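Local coordinates for proton-dependent oligopeptide transporter family protein (PDB 6EI3) that probably couples proton movement to the uptake of peptides across the membrane, as a POT family member of the Major Facilitator Superfamily crystallised in an auto-inhibited state, at residues 210-214 / 274-278; 24-28 / 168-172; 366-371 / 412-417. All blocks are in the same frame, centred on the assembly; numbering follows the deposited sequence.

In the fold
The three contacts lie in different parts of a mostly helical membrane transporter, and none touches another. In the sequence they follow in series: contact 2 closes before contact 1 opens, and contact 1 closes before contact 3 opens. Contacts 1 and 2 are farthest apart, with centres about 51 Å from each other, on opposite sides of the chain's centre. Contact 3 is the most central, about 14 Å from that centre, and its own centre is about 32 to 33 Å from the other two. Contacts 2 and 3 each include residues that line sites of bound monoacylglycerol. Contact 1 is more remote from lipid: the side chain of Ala213 is about 11 Å from a bound 78M, the monoacylglycerol.

Contact 1 (210-214 / 274-278); sequences VRSAL and ARGTH
Ser212 of helix 206-215 meets His278 of the loop between helices 248-270 and 281-306 in a small, mostly buried helix-to-loop contact. It sits near the periphery of the protein, about 31 Å from the centre of the chain. A single polar bond and a little methyl packing hold it. Ser212 OG and His278 NE2 are 2.8 Å apart and hydrogen-bonded, and either could be the donor. OG reaches the imidazole at its edge, near the ring plane. The CB of Ser212 also lies in that plane, 3.2 Å from His278 NE2. With chi1 at -64° the serine hydroxyl lies beside its own backbone N, where it also bonds Ala208 O, one turn back in the helix.

In POT transporters of bacteria, two additional helices link the two six-helix bundles, and helix 248-270 is probably one of them. The contact thus joins the short helix 206-215 to the loop that leads from helix 248-270 into helix 281-306. The turn at 274-278 is closed by a backbone bond from His278 N to Ala274 O, 2.9 Å long. Ala274 brings its methyl to the helix, where its CB is 4.3 Å from Ala213 CB and 4.2 Å from Ala213 N. Thr277 adds a lighter touch. Its CG2 is 3.9 Å from Ser212 OG.

His278 is held at both nitrogens, since ND1 is bonded to His204 ND1, and this should fix the rotation of the ring. The two histidine rings meet nearly at right angles. Gln270 NE2 adds hydrogen bonds to the carbonyl oxygens of Ala213 and Leu214.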
ATOM      1  N   VAL A 210       6.599  15.127 -19.792  1.00 55.36           N
ATOM      2  CA  VAL A 210       5.361  14.437 -20.210  1.00 54.99           C
ATOM      3  C   VAL A 210       4.492  15.410 -21.041  1.00 60.44           C
ATOM      4  O   VAL A 210       3.970  15.023 -22.089  1.00 60.40           O
ATOM      5  CB  VAL A 210       4.580  13.845 -18.987  1.00 56.67           C
ATOM      6  CG1 VAL A 210       3.162  13.422 -19.367  1.00 55.91           C
ATOM      7  CG2 VAL A 210       5.337  12.674 -18.357  1.00 55.36           C
ATOM      8  N   ARG A 211       4.350  16.666 -20.552  1.00 58.85           N
ATOM      9  CA  ARG A 211       3.596  17.757 -21.186  1.00 60.75           C
ATOM     10  C   ARG A 211       4.177  18.031 -22.572  1.00 64.83           C
ATOM     11  O   ARG A 211       3.427  18.027 -23.546  1.00 65.57           O
ATOM     12  CB  ARG A 211       3.666  19.022 -20.307  1.00 64.08           C
ATOM     13  CG  ARG A 211       2.721  20.168 -20.696  1.00 76.82           C
ATOM     14  CD  ARG A 211       2.817  21.345 -19.723  1.00 88.40           C
ATOM     15  NE  ARG A 211       2.494  20.959 -18.341  1.00 99.52           N
ATOM     16  CZ  ARG A 211       3.343  21.017 -17.317  1.00110.92           C
ATOM     17  NH1 ARG A 211       4.577  21.479 -17.489  1.00 97.35           N
ATOM     18  NH2 ARG A 211       2.960  20.627 -16.107  1.00 94.31           N
ATOM     19  N   SER A 212       5.519  18.198 -22.663  1.00 61.01           N
ATOM     20  CA  SER A 212       6.215  18.432 -23.932  1.00 61.81           C
ATOM     21  C   SER A 212       6.102  17.241 -24.877  1.00 67.70           C
ATOM     22  O   SER A 212       5.883  17.450 -26.058  1.00 69.62           O
ATOM     23  CB  SER A 212       7.678  18.768 -23.696  1.00 63.43           C
ATOM     24  OG  SER A 212       7.822  19.985 -22.987  1.00 69.59           O
ATOM     25  N   ALA A 213       6.222  15.998 -24.358  1.00 63.49           N
ATOM     26  CA  ALA A 213       6.119  14.761 -25.145  1.00 63.08           C
ATOM     27  C   ALA A 213       4.756  14.618 -25.812  1.00 65.40           C
ATOM     28  O   ALA A 213       4.704  14.373 -27.011  1.00 65.82           O
ATOM     29  CB  ALA A 213       6.395  13.546 -24.263  1.00 62.34           C
ATOM     30  N   LEU A 214       3.657  14.781 -25.038  1.00 60.60           N
ATOM     31  CA  LEU A 214       2.280  14.659 -25.533  1.00 60.30           C
ATOM     32  C   LEU A 214       1.851  15.786 -26.487  1.00 65.86           C
ATOM     33  O   LEU A 214       1.187  15.505 -27.488  1.00 65.74           O
ATOM     34  CB  LEU A 214       1.276  14.541 -24.364  1.00 58.63           C
ATOM     35  CG  LEU A 214       1.243  13.226 -23.568  1.00 60.44           C
ATOM     36  CD1 LEU A 214       0.558  13.424 -22.228  1.00 58.58           C
ATOM     37  CD2 LEU A 214       0.540  12.117 -24.339  1.00 61.54           C
ATOM     38  N   ALA A 274      10.312  15.029 -27.189  1.00 59.21           N
ATOM     39  CA  ALA A 274      10.729  15.910 -26.098  1.00 58.12           C
ATOM     40  C   ALA A 274      12.248  16.167 -26.111  1.00 62.85           C
ATOM     41  O   ALA A 274      12.697  17.128 -25.485  1.00 60.84           O
ATOM     42  CB  ALA A 274      10.314  15.312 -24.757  1.00 56.85           C
ATOM     43  N   ARG A 275      13.025  15.311 -26.836  1.00 62.97           N
ATOM     44  CA  ARG A 275      14.501  15.309 -26.953  1.00 64.97           C
ATOM     45  C   ARG A 275      15.161  16.653 -27.274  1.00 73.69           C
ATOM     46  O   ARG A 275      16.321  16.857 -26.888  1.00 74.30           O
ATOM     47  CB  ARG A 275      14.988  14.261 -27.976  1.00 65.47           C
ATOM     48  CG  ARG A 275      14.987  12.828 -27.456  1.00 71.99           C
ATOM     49  CD  ARG A 275      16.213  12.493 -26.620  1.00 75.57           C
ATOM     50  NE  ARG A 275      15.978  11.305 -25.802  1.00 68.75           N
ATOM     51  CZ  ARG A 275      16.249  10.064 -26.187  1.00 85.54           C
ATOM     52  NH1 ARG A 275      16.810   9.835 -27.370  1.00 82.70           N
ATOM     53  NH2 ARG A 275      15.975   9.042 -25.391  1.00 67.88           N
ATOM     54  N   GLY A 276      14.456  17.520 -28.001  1.00 72.06           N
ATOM     55  CA  GLY A 276      14.970  18.838 -28.355  1.00 74.20           C
ATOM     56  C   GLY A 276      14.768  19.828 -27.225  1.00 78.26           C
ATOM     57  O   GLY A 276      15.724  20.459 -26.759  1.00 78.65           O
ATOM     58  N   THR A 277      13.505  19.933 -26.767  1.00 73.07           N
ATOM     59  CA  THR A 277      13.012  20.802 -25.697  1.00 71.79           C
ATOM     60  C   THR A 277      13.669  20.517 -24.332  1.00 73.63           C
ATOM     61  O   THR A 277      13.737  21.425 -23.497  1.00 73.72           O
ATOM     62  CB  THR A 277      11.479  20.628 -25.583  1.00 81.48           C
ATOM     63  OG1 THR A 277      10.908  20.459 -26.885  1.00 82.60           O
ATOM     64  CG2 THR A 277      10.795  21.779 -24.841  1.00 79.79           C
ATOM     65  N   HIS A 278      14.111  19.256 -24.090  1.00 67.48           N
ATOM     66  CA  HIS A 278      14.673  18.828 -22.805  1.00 64.31           C
ATOM     67  C   HIS A 278      16.088  18.192 -22.917  1.00 68.64           C
ATOM     68  O   HIS A 278      16.428  17.669 -23.977  1.00 68.47           O
ATOM     69  CB  HIS A 278      13.665  17.923 -22.096  1.00 62.52           C
ATOM     70  CG  HIS A 278      12.359  18.621 -21.858  1.00 64.76           C
ATOM     71  ND1 HIS A 278      12.231  19.602 -20.888  1.00 65.41           N
ATOM     72  CD2 HIS A 278      11.183  18.505 -22.516  1.00 65.71           C
ATOM     73  CE1 HIS A 278      10.981  20.020 -20.965  1.00 64.16           C
ATOM     74  NE2 HIS A 278      10.311  19.385 -21.922  1.00 64.81           N
TER

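Contact 2 (24-28 / 168-172); sequences ILVQF and PSWAF. With 78M ((2S)-2,3-dihydroxypropyl(7Z)-pentadec-7-enoate), chain D.
Phe28 of helix 25-30 and Phe172 in the first turns of helix 168-188 form a T-shaped aromatic pair. The edge of Phe172 points at the face of Phe28. The ring centroids are 5.0 Å apart and the planes stand at 85°. Phe172 CE2 lies over one face of Phe28, toward the rim, and comes within 3.5 Å of Phe28 CG. Phe28 CG is anti to its backbone N (chi1 160°), which swings the ring across to helix 168-188. Pro168 also meets this ring. Its CG is 3.8 Å from Phe28 CE1, and the two side chains cross at about a right angle.

Ile24 covers a face of Phe172. Its CD1 makes a CH-pi contact 3.7 Å from the ring centroid, 18° off the normal. The same methyl is 3.6 Å from Ala171 CB. Leu25 CD1 touches Phe172 CZ more loosely. In this Major Facilitator Superfamily fold the contact packs the start of helix 25-30, just after helix 4-22, against the start of helix 168-188. Phe103 meets both phenylalanines, edge-to-face with Phe172, and helix 137-165 packs alongside through Leu163.

The outer side of helix 168-188 holds a bound monoacylglycerol. Trp170 NE1 donates a hydrogen bond of 2.9 Å to the glycerol oxygen O21 of the lipid. The lipid carbon C3 rests 3.9 Å above the indole plane, over its centre. Ser169 CB lies near the ester carbonyl oxygen O1, while Ser169 OG is hydrogen-bonded to Glu97. Gly173, Ile177, Leu178 and Ile181 continue the lipid site along the same helix.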
ATOM      1  N   ILE A  24      -7.899  -4.215  13.672  1.00 21.63           N
ATOM      2  CA  ILE A  24      -9.111  -4.690  14.368  1.00 22.41           C
ATOM      3  C   ILE A  24     -10.368  -4.339  13.579  1.00 25.22           C
ATOM      4  O   ILE A  24     -11.459  -4.741  13.972  1.00 24.60           O
ATOM      5  CB  ILE A  24      -9.258  -4.220  15.844  1.00 25.93           C
ATOM      6  CG1 ILE A  24      -9.220  -2.684  15.974  1.00 26.06           C
ATOM      7  CG2 ILE A  24      -8.255  -4.888  16.730  1.00 29.69           C
ATOM      8  CD1 ILE A  24     -10.157  -2.097  17.022  1.00 33.74           C
ATOM      9  N   LEU A  25     -10.237  -3.559  12.502  1.00 22.54           N
ATOM     10  CA  LEU A  25     -11.401  -3.061  11.766  1.00 22.67           C
ATOM     11  C   LEU A  25     -12.382  -4.159  11.294  1.00 26.58           C
ATOM     12  O   LEU A  25     -13.579  -4.044  11.553  1.00 25.65           O
ATOM     13  CB  LEU A  25     -10.979  -2.142  10.586  1.00 22.89           C
ATOM     14  CG  LEU A  25     -12.138  -1.438   9.806  1.00 28.77           C
ATOM     15  CD1 LEU A  25     -13.037  -0.610  10.763  1.00 29.30           C
ATOM     16  CD2 LEU A  25     -11.577  -0.492   8.727  1.00 31.40           C
ATOM     17  N   VAL A  26     -11.889  -5.195  10.599  1.00 23.38           N
ATOM     18  CA  VAL A  26     -12.735  -6.283  10.097  1.00 22.81           C
ATOM     19  C   VAL A  26     -13.363  -7.107  11.252  1.00 26.38           C
ATOM     20  O   VAL A  26     -14.565  -7.381  11.213  1.00 26.10           O
ATOM     21  CB  VAL A  26     -11.975  -7.141   9.057  1.00 25.93           C
ATOM     22  CG1 VAL A  26     -12.751  -8.403   8.698  1.00 26.15           C
ATOM     23  CG2 VAL A  26     -11.748  -6.329   7.791  1.00 25.56           C
ATOM     24  N   GLN A  27     -12.566  -7.475  12.285  1.00 22.62           N
ATOM     25  CA  GLN A  27     -13.093  -8.232  13.418  1.00 22.58           C
ATOM     26  C   GLN A  27     -14.156  -7.414  14.152  1.00 27.61           C
ATOM     27  O   GLN A  27     -15.171  -7.967  14.567  1.00 28.45           O
ATOM     28  CB  GLN A  27     -11.970  -8.674  14.369  1.00 24.01           C
ATOM     29  CG  GLN A  27     -12.483  -9.614  15.485  1.00 27.25           C
ATOM     30  CD  GLN A  27     -11.560 -10.760  15.815  1.00 37.67           C
ATOM     31  OE1 GLN A  27     -10.355 -10.729  15.549  1.00 32.11           O
ATOM     32  NE2 GLN A  27     -12.110 -11.803  16.423  1.00 29.05           N
ATOM     33  N   PHE A  28     -13.955  -6.089  14.282  1.00 23.54           N
ATOM     34  CA  PHE A  28     -14.989  -5.255  14.884  1.00 23.80           C
ATOM     35  C   PHE A  28     -16.222  -5.245  13.947  1.00 27.60           C
ATOM     36  O   PHE A  28     -17.345  -5.424  14.414  1.00 25.74           O
ATOM     37  CB  PHE A  28     -14.499  -3.787  15.094  1.00 24.58           C
ATOM     38  CG  PHE A  28     -15.661  -2.820  15.237  1.00 26.34           C
ATOM     39  CD1 PHE A  28     -16.480  -2.851  16.363  1.00 29.13           C
ATOM     40  CD2 PHE A  28     -15.970  -1.923  14.218  1.00 28.12           C
ATOM     41  CE1 PHE A  28     -17.590  -2.003  16.464  1.00 31.53           C
ATOM     42  CE2 PHE A  28     -17.074  -1.073  14.324  1.00 30.65           C
ATOM     43  CZ  PHE A  28     -17.865  -1.104  15.451  1.00 29.66           C
ATOM     44  N   PRO A 168     -15.415  -1.861  21.882  1.00 33.12           N
ATOM     45  CA  PRO A 168     -14.961  -0.961  20.799  1.00 32.59           C
ATOM     46  C   PRO A 168     -14.488   0.441  21.193  1.00 35.11           C
ATOM     47  O   PRO A 168     -13.560   0.951  20.560  1.00 33.36           O
ATOM     48  CB  PRO A 168     -16.174  -0.876  19.862  1.00 34.85           C
ATOM     49  CG  PRO A 168     -17.029  -2.049  20.203  1.00 39.02           C
ATOM     50  CD  PRO A 168     -16.791  -2.357  21.636  1.00 35.28           C
ATOM     51  N   SER A 169     -15.144   1.077  22.175  1.00 31.82           N
ATOM     52  CA  SER A 169     -14.776   2.398  22.692  1.00 33.11           C
ATOM     53  C   SER A 169     -13.338   2.362  23.222  1.00 35.19           C
ATOM     54  O   SER A 169     -12.638   3.361  23.119  1.00 35.66           O
ATOM     55  CB  SER A 169     -15.708   2.804  23.837  1.00 41.35           C
ATOM     56  OG  SER A 169     -16.956   3.275  23.356  1.00 56.29           O
ATOM     57  N   TRP A 170     -12.912   1.233  23.807  1.00 30.85           N
ATOM     58  CA  TRP A 170     -11.549   1.115  24.312  1.00 30.76           C
ATOM     59  C   TRP A 170     -10.599   0.777  23.186  1.00 32.15           C
ATOM     60  O   TRP A 170      -9.537   1.389  23.084  1.00 31.50           O
ATOM     61  CB  TRP A 170     -11.447   0.087  25.451  1.00 29.98           C
ATOM     62  CG  TRP A 170     -12.110   0.557  26.715  1.00 32.05           C
ATOM     63  CD1 TRP A 170     -13.415   0.389  27.064  1.00 35.29           C
ATOM     64  CD2 TRP A 170     -11.512   1.345  27.757  1.00 32.80           C
ATOM     65  NE1 TRP A 170     -13.660   0.987  28.277  1.00 36.04           N
ATOM     66  CE2 TRP A 170     -12.517   1.604  28.713  1.00 37.77           C
ATOM     67  CE3 TRP A 170     -10.217   1.842  27.986  1.00 34.50           C
ATOM     68  CZ2 TRP A 170     -12.269   2.333  29.886  1.00 38.55           C
ATOM     69  CZ3 TRP A 170      -9.970   2.565  29.147  1.00 36.76           C
ATOM     70  CH2 TRP A 170     -10.993   2.822  30.071  1.00 38.52           C
ATOM     71  N   ALA A 171     -10.990  -0.166  22.316  1.00 27.02           N
ATOM     72  CA  ALA A 171     -10.139  -0.615  21.217  1.00 25.98           C
ATOM     73  C   ALA A 171      -9.865   0.485  20.171  1.00 30.46           C
ATOM     74  O   ALA A 171      -8.737   0.572  19.668  1.00 29.29           O
ATOM     75  CB  ALA A 171     -10.743  -1.834  20.573  1.00 26.52           C
ATOM     76  N   PHE A 172     -10.864   1.334  19.867  1.00 25.53           N
ATOM     77  CA  PHE A 172     -10.645   2.439  18.931  1.00 25.60           C
ATOM     78  C   PHE A 172     -10.165   3.680  19.715  1.00 32.35           C
ATOM     79  O   PHE A 172      -9.410   4.490  19.171  1.00 30.79           O
ATOM     80  CB  PHE A 172     -11.894   2.739  18.060  1.00 26.68           C
ATOM     81  CG  PHE A 172     -12.253   1.641  17.076  1.00 27.95           C
ATOM     82  CD1 PHE A 172     -11.456   1.392  15.960  1.00 30.39           C
ATOM     83  CD2 PHE A 172     -13.375   0.843  17.274  1.00 30.20           C
ATOM     84  CE1 PHE A 172     -11.795   0.392  15.036  1.00 30.84           C
ATOM     85  CE2 PHE A 172     -13.712  -0.164  16.353  1.00 33.06           C
ATOM     86  CZ  PHE A 172     -12.912  -0.388  15.243  1.00 30.28           C
TER
HETATM   87  O21 78M D 603     -16.023   0.061  29.690  1.00 74.27           O
HETATM   88  C20 78M D 603     -16.667   1.325  29.633  1.00 76.19           C
HETATM   89  C18 78M D 603     -17.341   1.547  28.298  1.00 77.62           C
HETATM   90  O19 78M D 603     -16.628   0.878  27.251  1.00 76.04           O
HETATM   91  C17 78M D 603     -17.495   3.012  27.954  1.00 77.88           C
HETATM   92  O2  78M D 603     -16.155   3.558  28.026  1.00 76.35           O
HETATM   93  C1  78M D 603     -15.826   4.569  27.215  1.00 75.26           C
HETATM   94  O1  78M D 603     -16.514   4.965  26.308  1.00 76.87           O
HETATM   95  C2  78M D 603     -14.510   5.164  27.613  1.00 71.74           C
HETATM   96  C3  78M D 603     -13.371   4.851  26.656  1.00 68.03           C
HETATM   97  C4  78M D 603     -12.079   5.474  27.137  1.00 66.70           C
HETATM   98  C5  78M D 603     -10.884   5.319  26.224  1.00 64.28           C
HETATM   99  C6  78M D 603      -9.657   6.039  26.769  1.00 65.39           C
HETATM  100  C7  78M D 603      -8.431   5.850  25.932  1.00 64.50           C
HETATM  101  C8  78M D 603      -7.200   5.605  26.352  1.00 64.68           C
HETATM  102  C9  78M D 603      -6.734   5.432  27.765  1.00 66.41           C
HETATM  103  C10 78M D 603      -6.092   4.062  28.004  1.00 67.99           C
HETATM  104  C11 78M D 603      -4.569   4.069  28.068  1.00 70.28           C
HETATM  105  C12 78M D 603      -3.848   4.374  26.753  1.00 70.51           C
HETATM  106  C13 78M D 603      -2.330   4.423  26.886  1.00 71.05           C
HETATM  107  C15 78M D 603      -1.484   6.371  25.519  1.00 68.37           C
HETATM  108  C14 78M D 603      -1.585   4.866  25.643  1.00 68.14           C

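Contact 3 (366-371 / 412-417); sequences RMTSGI and LVSATG. With 78M ((2S)-2,3-dihydroxypropyl(7Z)-pentadec-7-enoate), chain J.
Met367, Leu412 and Val413 have the most surface buried where helix 363-389 packs on helix 400-424. Both are long helices of the Major Facilitator Superfamily fold. The axes of the two segments come within 7.6 Å, and their directions differ by 143°, so they run roughly antiparallel. The backbones are close at two points. Met367 CA is 4.1 Å from Val413 CA, and Gly370 CA is 4.6 Å from Leu412 CA. Gly370, with no side chain, lets both Val413 and Leu412 come in close. Leu412 CB rests 3.6 Å from Gly370 CA and 3.4 Å from Arg366 O, and its CD1 reaches Ser369 CB.

Val413 CB is 3.6 Å from Met367 O, and its CG2 touches Met367 CB and Ile371 CG1. Met367 crosses it at about a right angle, passes Thr416 CG2 with its CG, and bends at chi3 (81°) so that the methyl CE reaches Gly417. Phe490 and Val299 pack against Met367 as well.

On another side of helix 363-389, Thr368 and Ser369 touch the hydrocarbon part of a bound monoacylglycerol. Their hydroxyls are bonded back to Leu364 O and Arg365 O. Within helix 400-424, Thr416 OG1 donates a 2.7 Å hydrogen bond to Leu412 O from above the carbonyl plane.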
ATOM      1  N   ARG A 366      14.492 -11.431  -7.151  1.00 28.43           N
ATOM      2  CA  ARG A 366      13.875 -11.350  -5.823  1.00 27.64           C
ATOM      3  C   ARG A 366      12.399 -10.991  -5.991  1.00 30.53           C
ATOM      4  O   ARG A 366      11.543 -11.632  -5.397  1.00 30.53           O
ATOM      5  CB  ARG A 366      14.558 -10.275  -4.962  1.00 23.91           C
ATOM      6  CG  ARG A 366      15.966 -10.636  -4.474  1.00 29.87           C
ATOM      7  CD  ARG A 366      16.543  -9.480  -3.650  1.00 30.05           C
ATOM      8  NE  ARG A 366      17.996  -9.544  -3.599  1.00 46.86           N
ATOM      9  CZ  ARG A 366      18.761  -8.754  -2.850  1.00 67.99           C
ATOM     10  NH1 ARG A 366      18.212  -7.824  -2.079  1.00 61.98           N
ATOM     11  NH2 ARG A 366      20.082  -8.896  -2.858  1.00 52.07           N
ATOM     12  N   MET A 367      12.104  -9.993  -6.841  1.00 26.76           N
ATOM     13  CA  MET A 367      10.739  -9.538  -7.050  1.00 25.22           C
ATOM     14  C   MET A 367       9.839 -10.616  -7.667  1.00 29.67           C
ATOM     15  O   MET A 367       8.759 -10.858  -7.129  1.00 27.55           O
ATOM     16  CB  MET A 367      10.717  -8.240  -7.840  1.00 26.69           C
ATOM     17  CG  MET A 367      11.241  -7.045  -7.028  1.00 28.71           C
ATOM     18  SD  MET A 367      11.353  -5.557  -8.038  1.00 32.22           S
ATOM     19  CE  MET A 367       9.621  -5.024  -8.001  1.00 29.15           C
ATOM     20  N   THR A 368      10.318 -11.322  -8.720  1.00 26.88           N
ATOM     21  CA  THR A 368       9.568 -12.418  -9.363  1.00 27.08           C
ATOM     22  C   THR A 368       9.266 -13.506  -8.322  1.00 31.00           C
ATOM     23  O   THR A 368       8.109 -13.927  -8.190  1.00 29.50           O
ATOM     24  CB  THR A 368      10.401 -13.010 -10.539  1.00 31.67           C
ATOM     25  OG1 THR A 368      10.849 -11.951 -11.390  1.00 27.59           O
ATOM     26  CG2 THR A 368       9.621 -14.038 -11.349  1.00 32.60           C
ATOM     27  N   SER A 369      10.317 -13.931  -7.565  1.00 28.05           N
ATOM     28  CA  SER A 369      10.236 -14.953  -6.517  1.00 28.31           C
ATOM     29  C   SER A 369       9.275 -14.533  -5.418  1.00 33.11           C
ATOM     30  O   SER A 369       8.560 -15.377  -4.891  1.00 34.33           O
ATOM     31  CB  SER A 369      11.615 -15.227  -5.921  1.00 31.93           C
ATOM     32  OG  SER A 369      12.536 -15.676  -6.903  1.00 34.89           O
ATOM     33  N   GLY A 370       9.257 -13.239  -5.108  1.00 28.77           N
ATOM     34  CA  GLY A 370       8.405 -12.643  -4.088  1.00 28.75           C
ATOM     35  C   GLY A 370       6.928 -12.735  -4.413  1.00 32.20           C
ATOM     36  O   GLY A 370       6.129 -13.046  -3.530  1.00 30.23           O
ATOM     37  N   ILE A 371       6.559 -12.478  -5.689  1.00 28.21           N
ATOM     38  CA  ILE A 371       5.157 -12.559  -6.127  1.00 27.48           C
ATOM     39  C   ILE A 371       4.721 -14.026  -6.081  1.00 32.36           C
ATOM     40  O   ILE A 371       3.634 -14.325  -5.593  1.00 31.48           O
ATOM     41  CB  ILE A 371       4.954 -11.933  -7.523  1.00 30.19           C
ATOM     42  CG1 ILE A 371       5.450 -10.467  -7.558  1.00 29.20           C
ATOM     43  CG2 ILE A 371       3.484 -12.053  -7.995  1.00 28.97           C
ATOM     44  CD1 ILE A 371       5.598  -9.897  -8.997  1.00 24.38           C
ATOM     45  N   LEU A 412      10.995 -10.188  -0.191  1.00 27.07           N
ATOM     46  CA  LEU A 412      11.548 -10.374  -1.533  1.00 27.70           C
ATOM     47  C   LEU A 412      11.034  -9.339  -2.551  1.00 33.18           C
ATOM     48  O   LEU A 412      11.817  -8.906  -3.393  1.00 33.71           O
ATOM     49  CB  LEU A 412      11.261 -11.785  -2.060  1.00 27.84           C
ATOM     50  CG  LEU A 412      12.029 -12.962  -1.457  1.00 33.52           C
ATOM     51  CD1 LEU A 412      11.401 -14.292  -1.911  1.00 33.87           C
ATOM     52  CD2 LEU A 412      13.501 -12.945  -1.871  1.00 35.00           C
ATOM     53  N   VAL A 413       9.738  -8.970  -2.523  1.00 29.00           N
ATOM     54  CA  VAL A 413       9.266  -8.050  -3.566  1.00 29.09           C
ATOM     55  C   VAL A 413       9.052  -6.605  -3.039  1.00 33.82           C
ATOM     56  O   VAL A 413       9.470  -5.652  -3.706  1.00 31.57           O
ATOM     57  CB  VAL A 413       8.041  -8.603  -4.370  1.00 32.29           C
ATOM     58  CG1 VAL A 413       6.825  -8.861  -3.491  1.00 30.51           C
ATOM     59  CG2 VAL A 413       7.686  -7.708  -5.567  1.00 32.41           C
ATOM     60  N   SER A 414       8.392  -6.450  -1.881  1.00 31.82           N
ATOM     61  CA  SER A 414       8.062  -5.140  -1.316  1.00 31.25           C
ATOM     62  C   SER A 414       9.275  -4.362  -0.876  1.00 36.13           C
ATOM     63  O   SER A 414       9.393  -3.200  -1.267  1.00 37.22           O
ATOM     64  CB  SER A 414       7.038  -5.260  -0.191  1.00 31.73           C
ATOM     65  OG  SER A 414       6.587  -3.972   0.179  1.00 33.24           O
ATOM     66  N   ALA A 415      10.204  -4.998  -0.132  1.00 31.97           N
ATOM     67  CA  ALA A 415      11.442  -4.346   0.298  1.00 32.55           C
ATOM     68  C   ALA A 415      12.397  -4.039  -0.891  1.00 38.77           C
ATOM     69  O   ALA A 415      13.126  -3.059  -0.843  1.00 41.57           O
ATOM     70  CB  ALA A 415      12.148  -5.204   1.338  1.00 33.70           C
ATOM     71  N   THR A 416      12.370  -4.863  -1.953  1.00 33.77           N
ATOM     72  CA  THR A 416      13.204  -4.721  -3.148  1.00 33.97           C
ATOM     73  C   THR A 416      12.668  -3.691  -4.164  1.00 39.25           C
ATOM     74  O   THR A 416      13.462  -2.968  -4.768  1.00 38.61           O
ATOM     75  CB  THR A 416      13.317  -6.081  -3.835  1.00 39.01           C
ATOM     76  OG1 THR A 416      13.687  -7.066  -2.875  1.00 33.78           O
ATOM     77  CG2 THR A 416      14.309  -6.083  -4.981  1.00 39.71           C
ATOM     78  N   GLY A 417      11.344  -3.676  -4.378  1.00 35.67           N
ATOM     79  CA  GLY A 417      10.688  -2.846  -5.378  1.00 35.18           C
ATOM     80  C   GLY A 417      11.074  -1.386  -5.411  1.00 38.52           C
ATOM     81  O   GLY A 417      11.428  -0.847  -6.462  1.00 35.78           O
TER
HETATM   82  O21 78M J 609      19.678 -11.787 -17.047  1.00 94.87           O
HETATM   83  C20 78M J 609      18.461 -11.159 -16.672  1.00 92.50           C
HETATM   84  C18 78M J 609      17.434 -12.178 -16.236  1.00 90.44           C
HETATM   85  O19 78M J 609      17.223 -13.129 -17.285  1.00 93.12           O
HETATM   86  C17 78M J 609      16.126 -11.540 -15.835  1.00 86.01           C
HETATM   87  O2  78M J 609      15.244 -12.614 -15.428  1.00 83.17           O
HETATM   88  C1  78M J 609      14.514 -12.439 -14.319  1.00 78.59           C
HETATM   89  O1  78M J 609      14.617 -11.487 -13.589  1.00 78.04           O
HETATM   90  C2  78M J 609      13.553 -13.576 -14.113  1.00 74.06           C
HETATM   91  C3  78M J 609      13.431 -14.004 -12.659  1.00 67.86           C
HETATM   92  C4  78M J 609      12.920 -15.418 -12.474  1.00 66.08           C
HETATM   93  C5  78M J 609      13.144 -15.931 -11.065  1.00 67.63           C
HETATM   94  C6  78M J 609      12.480 -17.273 -10.766  1.00 71.19           C
HETATM   95  C7  78M J 609      12.896 -17.805  -9.424  1.00 73.27           C
HETATM   96  C8  78M J 609      12.253 -18.668  -8.641  1.00 74.86           C
HETATM   97  C9  78M J 609      10.929 -19.341  -8.891  1.00 75.23           C
HETATM   98  C10 78M J 609       9.779 -18.728  -8.085  1.00 73.69           C
HETATM   99  C11 78M J 609       9.671 -19.186  -6.625  1.00 73.62           C
HETATM  100  C12 78M J 609       8.994 -20.537  -6.388  1.00 74.94           C
HETATM  101  C13 78M J 609       7.525 -20.608  -6.788  1.00 74.74           C
HETATM  102  C15 78M J 609       5.605 -22.078  -7.502  1.00 75.63           C
HETATM  103  C14 78M J 609       6.931 -22.002  -6.781  1.00 75.80           C